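Local coordinates for protein histidinol dehydrogenase (Elizabethkingia anophelis NUHP1, PDB 6AN0) that probably catalyses the zinc-dependent, two-step oxidation of L-histidinol to L-histidine with NAD, the last step of histidine biosynthesis, at residues N55-K58 with K59-A63; I68-S71 with S72-T76; F141-V144 with L145-I149; I175-T178 with A179-G183. All coordinates share one frame; numbering follows the deposited sequence. Where two conformers were deposited one is given.

Contact 1 (N55-K58 with K59-A63); sequences NYTK and KFDKA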
loop_
_atom_site.group_PDB
_atom_site.type_symbol
_atom_site.label_atom_id
_atom_site.label_comp_id
_atom_site.label_asym_id
_atom_site.label_seq_id
_atom_site.Cartn_x
_atom_site.Cartn_y
_atom_site.Cartn_z
ATOM N N ASN A 55 -8.099 31.016 -7.870
ATOM C CA ASN A 55 -9.283 31.542 -7.192
ATOM C C ASN A 55 -9.389 31.008 -5.765
ATOM O O ASN A 55 -9.687 31.765 -4.833
ATOM C CB ASN A 55 -10.546 31.204 -7.999
ATOM C CG ASN A 55 -11.717 32.138 -7.690
ATOM O OD1 ASN A 55 -11.529 33.253 -7.200
ATOM N ND2 ASN A 55 -12.932 31.683 -7.985
ATOM N N TYR A 56 -9.142 29.703 -5.573
ATOM C CA TYR A 56 -9.158 29.129 -4.232
ATOM C C TYR A 56 -8.002 29.643 -3.387
ATOM O O TYR A 56 -8.146 29.791 -2.171
ATOM C CB TYR A 56 -9.111 27.592 -4.298
ATOM C CG TYR A 56 -10.477 26.988 -4.529
ATOM C CD1 TYR A 56 -10.987 26.853 -5.807
ATOM C CD2 TYR A 56 -11.271 26.585 -3.461
ATOM C CE1 TYR A 56 -12.244 26.321 -6.021
ATOM C CE2 TYR A 56 -12.529 26.058 -3.666
ATOM C CZ TYR A 56 -13.008 25.928 -4.949
ATOM O OH TYR A 56 -14.257 25.398 -5.163
ATOM N N THR A 57 -6.849 29.909 -3.999
ATOM C CA THR A 57 -5.749 30.476 -3.225
ATOM C C THR A 57 -6.106 31.871 -2.736
ATOM O O THR A 57 -5.853 32.218 -1.574
ATOM C CB THR A 57 -4.473 30.473 -4.070
ATOM O OG1 THR A 57 -4.159 29.114 -4.407
ATOM C CG2 THR A 57 -3.309 31.069 -3.299
ATOM N N LYS A 58 -6.724 32.671 -3.607
ATOM C CA LYS A 58 -7.232 33.975 -3.193
ATOM C C LYS A 58 -8.164 33.856 -2.000
ATOM O O LYS A 58 -8.094 34.666 -1.064
ATOM C CB LYS A 58 -7.990 34.652 -4.335
ATOM C CG LYS A 58 -7.158 35.269 -5.419
ATOM C CD LYS A 58 -8.080 35.894 -6.460
ATOM C CE LYS A 58 -9.166 36.745 -5.792
ATOM N NZ LYS A 58 -10.163 37.301 -6.758
ATOM N N LYS A 59 -9.052 32.859 -2.022
ATOM C CA LYS A 59 -10.103 32.755 -1.015
ATOM C C LYS A 59 -9.555 32.277 0.322
ATOM O O LYS A 59 -9.926 32.802 1.373
ATOM C CB LYS A 59 -11.203 31.811 -1.509
ATOM C CG LYS A 59 -12.296 31.555 -0.473
ATOM C CD LYS A 59 -13.547 30.914 -1.094
ATOM C CE LYS A 59 -14.511 30.422 -0.020
ATOM N NZ LYS A 59 -15.814 29.938 -0.567
ATOM N N PHE A 60 -8.703 31.254 0.310
ATOM C CA PHE A 60 -8.303 30.630 1.564
ATOM C C PHE A 60 -6.934 31.067 2.060
ATOM O O PHE A 60 -6.739 31.161 3.273
ATOM C CB PHE A 60 -8.366 29.103 1.426
ATOM C CG PHE A 60 -9.773 28.591 1.298
ATOM C CD1 PHE A 60 -10.302 28.276 0.060
ATOM C CD2 PHE A 60 -10.583 28.476 2.416
ATOM C CE1 PHE A 60 -11.622 27.829 -0.060
ATOM C CE2 PHE A 60 -11.902 28.030 2.306
ATOM C CZ PHE A 60 -12.421 27.705 1.066
ATOM N N ASP A 61 -6.000 31.375 1.163
ATOM C CA ASP A 61 -4.682 31.849 1.566
ATOM C C ASP A 61 -4.575 33.366 1.584
ATOM O O ASP A 61 -3.561 33.893 2.051
ATOM C CB ASP A 61 -3.608 31.265 0.643
ATOM C CG ASP A 61 -3.592 29.745 0.663
ATOM O OD1 ASP A 61 -3.774 29.155 1.751
ATOM O OD2 ASP A 61 -3.417 29.138 -0.408
ATOM N N LYS A 62 -5.596 34.074 1.094
ATOM C CA LYS A 62 -5.603 35.533 1.019
ATOM C C LYS A 62 -4.425 36.063 0.213
ATOM O O LYS A 62 -3.880 37.127 0.519
ATOM C CB LYS A 62 -5.620 36.183 2.407
ATOM C CG LYS A 62 -6.635 35.614 3.363
ATOM C CD LYS A 62 -8.037 35.681 2.802
ATOM C CE LYS A 62 -9.048 35.296 3.866
ATOM N NZ LYS A 62 -10.424 35.170 3.314
ATOM N N ALA A 63 -4.029 35.334 -0.824
ATOM C CA ALA A 63 -2.977 35.766 -1.730
ATOM C C ALA A 63 -3.502 35.681 -3.153
ATOM O O ALA A 63 -4.009 34.637 -3.565
ATOM C CB ALA A 63 -1.713 34.907 -1.576
HETATM O O HOH W 1 -4.020 27.345 -2.213
#

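Contact 2 (I68-S71 with S72-T76); sequences IRVS and SDEIT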
loop_
_atom_site.group_PDB
_atom_site.type_symbol
_atom_site.label_atom_id
_atom_site.label_comp_id
_atom_site.label_asym_id
_atom_site.label_seq_id
_atom_site.Cartn_x
_atom_site.Cartn_y
_atom_site.Cartn_z
ATOM N N ILE A 68 1.595 30.406 -10.430
ATOM C CA ILE A 68 1.476 29.329 -9.448
ATOM C C ILE A 68 2.843 28.735 -9.121
ATOM O O ILE A 68 3.090 28.311 -7.983
ATOM C CB ILE A 68 0.499 28.261 -9.974
ATOM C CG1 ILE A 68 -0.906 28.865 -10.104
ATOM C CG2 ILE A 68 0.500 27.000 -9.081
ATOM C CD1 ILE A 68 -1.824 28.107 -11.047
ATOM N N ARG A 69 3.761 28.719 -10.087
ATOM C CA ARG A 69 5.046 28.056 -9.912
ATOM C C ARG A 69 6.058 28.982 -9.241
ATOM O O ARG A 69 6.180 30.152 -9.614
ATOM C CB ARG A 69 5.590 27.574 -11.260
ATOM C CG ARG A 69 6.713 26.566 -11.084
ATOM C CD ARG A 69 7.168 25.950 -12.390
ATOM N NE ARG A 69 8.367 25.142 -12.175
ATOM C CZ ARG A 69 9.182 24.741 -13.145
ATOM N NH1 ARG A 69 8.927 25.065 -14.405
ATOM N NH2 ARG A 69 10.254 24.018 -12.851
ATOM N N VAL A 70 6.779 28.450 -8.247
ATOM C CA VAL A 70 7.889 29.177 -7.639
ATOM C C VAL A 70 8.969 29.388 -8.690
ATOM O O VAL A 70 9.349 28.454 -9.403
ATOM C CB VAL A 70 8.424 28.402 -6.419
ATOM C CG1 VAL A 70 9.672 29.063 -5.853
ATOM C CG2 VAL A 70 7.343 28.274 -5.333
ATOM N N SER A 71 9.471 30.619 -8.789
ATOM C CA SER A 71 10.469 30.984 -9.783
ATOM C C SER A 71 11.889 30.673 -9.300
ATOM O O SER A 71 12.139 30.433 -8.118
ATOM C CB SER A 71 10.363 32.470 -10.114
ATOM O OG SER A 71 10.761 33.246 -8.996
ATOM N N SER A 72 12.843 30.713 -10.237
ATOM C CA SER A 72 14.231 30.481 -9.848
ATOM C C SER A 72 14.776 31.629 -8.997
ATOM O O SER A 72 15.586 31.395 -8.093
ATOM C CB SER A 72 15.105 30.255 -11.087
ATOM O OG SER A 72 15.269 31.446 -11.820
ATOM N N ASP A 73 14.342 32.869 -9.258
ATOM C CA ASP A 73 14.740 33.988 -8.401
ATOM C C ASP A 73 14.255 33.787 -6.968
ATOM O O ASP A 73 14.966 34.116 -6.007
ATOM C CB ASP A 73 14.198 35.304 -8.957
ATOM C CG ASP A 73 15.080 35.893 -10.035
ATOM O OD1 ASP A 73 16.231 35.427 -10.188
ATOM O OD2 ASP A 73 14.617 36.818 -10.729
ATOM N N GLU A 74 13.038 33.264 -6.807
ATOM C CA GLU A 74 12.526 32.977 -5.468
ATOM C C GLU A 74 13.336 31.880 -4.779
ATOM O O GLU A 74 13.611 31.969 -3.576
ATOM C CB GLU A 74 11.047 32.595 -5.549
ATOM C CG GLU A 74 10.148 33.771 -5.925
ATOM C CD GLU A 74 8.677 33.384 -6.033
ATOM O OE1 GLU A 74 7.823 34.071 -5.422
ATOM O OE2 GLU A 74 8.376 32.392 -6.728
ATOM N N ILE A 75 13.745 30.847 -5.523
ATOM C CA ILE A 75 14.607 29.814 -4.948
ATOM C C ILE A 75 15.939 30.414 -4.520
ATOM O O ILE A 75 16.446 30.129 -3.425
ATOM C CB ILE A 75 14.818 28.658 -5.944
ATOM C CG1 ILE A 75 13.494 27.971 -6.291
ATOM C CG2 ILE A 75 15.800 27.654 -5.372
ATOM C CD1 ILE A 75 12.848 27.289 -5.126
ATOM N N THR A 76 16.524 31.258 -5.375
ATOM C CA THR A 76 17.802 31.884 -5.049
ATOM C C THR A 76 17.670 32.803 -3.842
ATOM O O THR A 76 18.542 32.814 -2.966
ATOM C CB THR A 76 18.329 32.655 -6.258
ATOM O OG1 THR A 76 18.568 31.732 -7.329
ATOM C CG2 THR A 76 19.629 33.364 -5.915
HETATM O O HOH W 2 6.535 32.786 -8.551
#

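Contact 3 (F141-V144 with L145-I149); sequences FSTV and LMLGI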
loop_
_atom_site.group_PDB
_atom_site.type_symbol
_atom_site.label_atom_id
_atom_site.label_comp_id
_atom_site.label_asym_id
_atom_site.label_seq_id
_atom_site.Cartn_x
_atom_site.Cartn_y
_atom_site.Cartn_z
ATOM N N PHE A 141 10.034 21.677 7.246
ATOM C CA PHE A 141 10.858 21.338 6.092
ATOM C C PHE A 141 11.500 19.957 6.210
ATOM O O PHE A 141 11.973 19.422 5.203
ATOM C CB PHE A 141 11.955 22.395 5.908
ATOM C CG PHE A 141 12.858 22.534 7.103
ATOM C CD1 PHE A 141 13.968 21.717 7.251
ATOM C CD2 PHE A 141 12.568 23.452 8.095
ATOM C CE1 PHE A 141 14.768 21.819 8.360
ATOM C CE2 PHE A 141 13.376 23.570 9.202
ATOM C CZ PHE A 141 14.478 22.753 9.334
ATOM N N SER A 142 11.569 19.385 7.414
ATOM C CA SER A 142 12.122 18.035 7.537
ATOM C C SER A 142 11.300 17.028 6.733
ATOM O O SER A 142 11.843 16.037 6.224
ATOM C CB SER A 142 12.192 17.629 9.014
ATOM O OG SER A 142 10.910 17.718 9.636
ATOM N N THR A 143 9.993 17.263 6.593
ATOM C CA THR A 143 9.178 16.358 5.787
ATOM C C THR A 143 9.595 16.370 4.320
ATOM O O THR A 143 9.437 15.362 3.619
ATOM C CB THR A 143 7.703 16.735 5.948
ATOM O OG1 THR A 143 7.370 16.651 7.333
ATOM C CG2 THR A 143 6.795 15.780 5.170
ATOM N N VAL A 144 10.123 17.496 3.831
ATOM C CA VAL A 144 10.635 17.536 2.463
ATOM C C VAL A 144 11.737 16.497 2.279
ATOM O O VAL A 144 11.754 15.757 1.287
ATOM C CB VAL A 144 11.126 18.951 2.110
ATOM C CG1 VAL A 144 11.742 18.957 0.721
ATOM C CG2 VAL A 144 9.973 19.953 2.207
ATOM N N LEU A 145 12.674 16.425 3.233
ATOM C CA LEU A 145 13.723 15.402 3.157
ATOM C C LEU A 145 13.140 13.995 3.200
ATOM O O LEU A 145 13.568 13.112 2.442
ATOM C CB LEU A 145 14.727 15.569 4.303
ATOM C CG LEU A 145 15.556 16.848 4.335
ATOM C CD1 LEU A 145 16.448 16.861 5.576
ATOM C CD2 LEU A 145 16.377 16.980 3.053
ATOM N N MET A 146 12.172 13.766 4.092
ATOM C CA MET A 146 11.649 12.420 4.327
ATOM C C MET A 146 10.931 11.852 3.105
ATOM O O MET A 146 10.888 10.628 2.921
ATOM C CB MET A 146 10.677 12.433 5.513
ATOM C CG MET A 146 11.304 12.794 6.855
ATOM S SD MET A 146 12.510 11.554 7.384
ATOM C CE MET A 146 13.325 12.394 8.753
ATOM N N LEU A 147 10.302 12.705 2.306
ATOM C CA LEU A 147 9.545 12.250 1.146
ATOM C C LEU A 147 10.306 12.444 -0.152
ATOM O O LEU A 147 10.229 11.590 -1.041
ATOM C CB LEU A 147 8.203 12.985 1.064
ATOM C CG LEU A 147 7.345 12.829 2.319
ATOM C CD1 LEU A 147 6.064 13.648 2.186
ATOM C CD2 LEU A 147 7.003 11.360 2.606
ATOM N N GLY A 148 11.084 13.524 -0.246
ATOM C CA GLY A 148 11.818 13.795 -1.475
ATOM C C GLY A 148 12.997 12.859 -1.691
ATOM O O GLY A 148 13.298 12.483 -2.827
ATOM N N ILE A 149 13.688 12.479 -0.621
ATOM C CA ILE A 149 14.919 11.701 -0.790
ATOM C C ILE A 149 14.592 10.293 -1.295
ATOM O O ILE A 149 15.223 9.837 -2.266
ATOM C CB ILE A 149 15.759 11.680 0.506
ATOM C CG1 ILE A 149 16.444 13.040 0.700
ATOM C CG2 ILE A 149 16.831 10.568 0.450
ATOM C CD1 ILE A 149 17.272 13.169 1.987
#

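Contact 4 (I175-T178 with A179-G183); sequences ILYT and ANLIG. With EDO (1,2-ethanediol), chain C.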
loop_
_atom_site.group_PDB
_atom_site.type_symbol
_atom_site.label_atom_id
_atom_site.label_comp_id
_atom_site.label_asym_id
_atom_site.label_seq_id
_atom_site.Cartn_x
_atom_site.Cartn_y
_atom_site.Cartn_z
ATOM N N ILE A 175 11.766 25.698 3.403
ATOM C CA ILE A 175 11.118 24.728 2.527
ATOM C C ILE A 175 11.749 24.758 1.142
ATOM O O ILE A 175 12.072 23.709 0.566
ATOM C CB ILE A 175 9.602 24.991 2.447
ATOM C CG1 ILE A 175 8.930 24.676 3.779
ATOM C CG2 ILE A 175 8.969 24.175 1.298
ATOM C CD1 ILE A 175 7.433 25.019 3.794
ATOM N N LEU A 176 11.899 25.960 0.573
ATOM C CA LEU A 176 12.428 26.070 -0.785
ATOM C C LEU A 176 13.881 25.621 -0.839
ATOM O O LEU A 176 14.283 24.907 -1.768
ATOM C CB LEU A 176 12.287 27.512 -1.295
ATOM C CG LEU A 176 10.849 28.039 -1.393
ATOM C CD1 LEU A 176 10.844 29.484 -1.867
ATOM C CD2 LEU A 176 10.021 27.160 -2.324
ATOM N N TYR A 177 14.686 26.043 0.144
ATOM C CA TYR A 177 16.074 25.596 0.207
ATOM C C TYR A 177 16.156 24.073 0.224
ATOM O O TYR A 177 16.912 23.469 -0.549
ATOM C CB TYR A 177 16.781 26.174 1.442
ATOM C CG TYR A 177 18.110 25.484 1.663
ATOM C CD1 TYR A 177 18.238 24.402 2.545
ATOM C CD2 TYR A 177 19.223 25.853 0.921
ATOM C CE1 TYR A 177 19.460 23.737 2.701
ATOM C CE2 TYR A 177 20.437 25.198 1.070
ATOM C CZ TYR A 177 20.549 24.147 1.953
ATOM O OH TYR A 177 21.764 23.521 2.081
ATOM N N THR A 178 15.387 23.439 1.116
ATOM C CA THR A 178 15.461 21.994 1.291
ATOM C C THR A 178 14.956 21.248 0.058
ATOM O O THR A 178 15.554 20.246 -0.347
ATOM C CB THR A 178 14.677 21.581 2.541
ATOM O OG1 THR A 178 15.160 22.327 3.675
ATOM C CG2 THR A 178 14.869 20.108 2.807
ATOM N N ALA A 179 13.864 21.712 -0.562
ATOM C CA ALA A 179 13.398 21.044 -1.777
ATOM C C ALA A 179 14.411 21.192 -2.902
ATOM O O ALA A 179 14.698 20.224 -3.615
ATOM C CB ALA A 179 12.036 21.587 -2.210
ATOM N N ASN A 180 14.976 22.391 -3.061
ATOM C CA ASN A 180 15.964 22.600 -4.114
ATOM C C ASN A 180 17.219 21.769 -3.870
ATOM O O ASN A 180 17.808 21.237 -4.821
ATOM C CB ASN A 180 16.308 24.082 -4.230
ATOM C CG ASN A 180 17.332 24.352 -5.305
ATOM O OD1 ASN A 180 18.521 24.543 -5.026
ATOM N ND2 ASN A 180 16.885 24.346 -6.544
ATOM N N LEU A 181 17.626 21.631 -2.600
ATOM C CA LEU A 181 18.808 20.843 -2.241
ATOM C C LEU A 181 18.732 19.421 -2.785
ATOM O O LEU A 181 19.722 18.888 -3.302
ATOM C CB LEU A 181 18.969 20.803 -0.720
ATOM C CG LEU A 181 20.098 19.926 -0.151
ATOM C CD1 LEU A 181 21.470 20.460 -0.566
ATOM C CD2 LEU A 181 20.000 19.801 1.371
ATOM N N ILE A 182 17.575 18.774 -2.646
ATOM C CA ILE A 182 17.451 17.369 -3.019
ATOM C C ILE A 182 16.876 17.237 -4.425
ATOM O O ILE A 182 16.452 16.152 -4.843
ATOM C CB ILE A 182 16.612 16.595 -1.994
ATOM C CG1 ILE A 182 15.185 17.136 -1.919
ATOM C CG2 ILE A 182 17.279 16.641 -0.623
ATOM C CD1 ILE A 182 14.304 16.322 -1.018
ATOM N N GLY A 183 16.868 18.338 -5.168
ATOM C CA GLY A 183 16.622 18.300 -6.596
ATOM C C GLY A 183 15.179 18.405 -7.030
ATOM O O GLY A 183 14.878 18.112 -8.195
HETATM C C1 EDO C . 19.099 12.666 -2.839
HETATM O O1 EDO C . 19.050 11.492 -3.659
HETATM C C2 EDO C . 18.368 13.817 -3.514
HETATM O O2 EDO C . 19.128 14.336 -4.613
HETATM O O HOH W 3 19.279 24.542 -2.140
#

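Contact 1 (N55-K58 with K59-A63)
The side chains of Tyr-56 and Phe-60 run alongside each other in the same direction, one turn apart on helix 50-61, and their rings meet where CD2 of Tyr-56 comes to 3.6 Å from CE1 of Phe-60. One face of the Phe-60 ring carries CG of Lys-59, 3.8 Å above the plane and shifted toward the rim, while the carbonyl oxygen of Tyr-56 approaches the rim of the ring almost level with it. This i to i+4 aromatic pair belongs to the C-terminal end of the helix. In both rings CG stands beside the backbone N (chi1 -83° in Tyr-56, -69° in Phe-60), which makes them lean the same way. The phenol oxygen of Tyr-56 bonds to Asp-44, and the side chain as a whole comes within about 4 Å of Gln-194, a predicted NAD-binding residue.

Thr-57 and Asp-61 form a second i to i+4 pair. Methyl CG2 of Thr-57 touches OD2 of Asp-61, and a single water donates to both Thr-57 OG1 and Asp-61 OD2, bridging the turn. OG1 is also bonded to the carbonyl of Leu-53, while Pro-164 and Pro-165 pack against this side of the helix.

The regular backbone bonding runs out at Lys-62, whose phi is positive. Its N makes a weak bond to Lys-58 O, whereas the preceding Asp-61 N to Thr-57 O bond measures 2.9 Å. The Lys-62 chain, bent at chi2 (-56°), folds back along the helix end, and its NZ donates to the carbonyl oxygen of Lys-59 at 3.1 Å.

Contact 2 (I68-S71 with S72-T76)
Ser-71 and Glu-74 grip each other in both directions. The backbone N of Ser-71 donates to Glu-74 OE2 at 2.9 Å in a nearly straight bond (169° at the hydrogen), using the anti lone pair of that oxygen. In return, Glu-74 N donates to Ser-71 OG at 3.2 Å. The hydroxyl reaches this N-H because chi1 of Ser-71 is 68°, placing OG between its own backbone N and carbonyl carbon, and the Glu-74 side chain, extended beyond CG, carries its carboxylate back past OG to the serine N.

Around this pair the helix takes up its first i to i+4 backbone bond, from Ile-75 N to Ser-71 O at 3.1 Å. A water donates both to Glu-74 OE2 and to the carbonyl oxygen of Arg-69, tying the carboxylate to the incoming chain. On the apolar side, methyl CG1 of Val-70 is 3.7 Å from CD1 of Ile-75, the two side chains crossing at about a right angle; the same CG1 also lies against Glu-74 OE2.

Farther out, Glu-74 OE1 makes a salt bridge to Lys-189, so both carboxylate oxygens are engaged and the group's rotation is restrained; the lysine would also be expected to stabilise its negative charge. Strand 186-189 backs the approach to the helix, with backbone bonds linking Ile-68 to Lys-189 and Val-70 to Ile-187. Within the helix, Thr-76 N and OG1 approach Ser-72 O from opposite faces of its carbonyl plane. The reciprocal bonding is that of a capping box, with Ser-71 as N-cap of helix 72-79.

Contact 3 (F141-V144 with L145-I149)
Thr-143 turns its methyl CG2 opposite the backbone N, with OG1 beside that N (chi1 -58°), and Leu-147 places CG beside its own N (chi1 -57°), so the two side chains run alongside each other in the same direction. Their contact is CG2 of Thr-143 on CD1 of Leu-147 at 3.7 Å. Leu-147 CG also packs over the carbonyl oxygen of Thr-143, 3.5 Å away. The threonine hydroxyl is used elsewhere, in a hydrogen bond with NE2 of His-371.

Met-146 holds CG beside its own backbone N (chi1 -64°), which brings CG to 3.3 Å from the carbonyl oxygen of Ser-142. That oxygen accepts the N-H of Met-146 at 3.1 Å, with the donor in the carbonyl plane. Leu-145 likewise rests CB on Ser-142 O.

These residues form the opening turns of helix 142-154, the crossover helix of the beta-alpha-beta unit between strands 117-132 and 158-163. Val-144 N makes a weak bond to Phe-141 O, and the i to i+4 ladder then climbs from Ser-142, through Leu-147 N on Thr-143 O, to Gly-148. Gly-148 has no side chain, and CD1 of Ile-182 packs directly on its CA, next to Val-144 O.

Ser-142 OG is hydrogen-bonded to Glu-418 of the second subunit, a residue predicted to bind substrate. The Ser-142 side chain lies about 7 Å from the zinc ion, and the Phe-141 ring packs on Ala-174, Thr-178 and Ile-90. Met-146 O accepts from ND2 of Asn-370, while Gly-148 N reaches Val-144 O at 2.8 Å.

Contact 4 (I175-T178 with A179-G183)
Three well-formed i to i+4 bonds, Ala-179 N to Ile-175 O (2.9 Å), Asn-180 N to Leu-176 O and Leu-181 N to Tyr-177 O (2.8 Å), are followed by a weak one from Ile-182 N to Thr-178 O, where the chain leaves helical geometry. Tyr-177 and Leu-181, one turn apart, extend alongside each other in the same direction. Both side chains have CG opposite the backbone N (chi1 168° and 175°), and the leucine methyls reach the outer end of the phenol: CD1 is 4.1 Å from Tyr-177 OH, and CD2 comes to CE1 at 4.2 Å in a loose apolar contact. Ile-87 and Gln-91 of helix 84-102 also pack on the tyrosine.

Asn-180 sets CB against the carbonyl oxygen of Leu-176, at 3.3 Å. A water donates to its OD1 and to Tyr-177 O, so this carbonyl is gripped by the water as well as by Leu-181 N.

Residues 175-181 make up most of helix 173-181, the crossover of the beta-alpha-beta unit between strands 158-163 and 186-189; a Schellman motif ends it. Gly-183, with positive phi, is the C-prime residue: its N donates to Asn-180 O at 3.1 Å, and Ile-184 N reaches back to Ala-179 O.

Thr-178 gives OG1 to the carbonyl of Ala-174, leaving CG2 directed at the neighbouring helix 142-154. Beside it, Ile-182 lays CG1 over Thr-178 O at 3.5 Å. Ile-182 O accepts from NE2 of Gln-152 and, weakly, from O2 of a bound 1,2-ethanediol, probably from the crystallisation liquor.

The four contacts follow in series along the chain, each closing within its own continuous segment, and none nests in or crosses another. Contact 1 ends helix 50-61; a short loop leads to contact 2, which starts helix 72-79, their nearest atoms about 7 Å apart. Contacts 3 and 4 belong to successive beta-alpha-beta crossovers sharing strand 158-163. Here the pieces meet: Leu-145 CD2 lies 3.5 Å from Thr-178 CG2, and Val-144 CG1 packs on Ala-179. Contact 4 in turn touches contact 2, with Ile-75 CG2 3.6 Å from Asn-180 CG and Val-70 against Leu-176. Helix 173-181 thus lies between helices 72-79 and 142-154, while contact 1 touches none of the others.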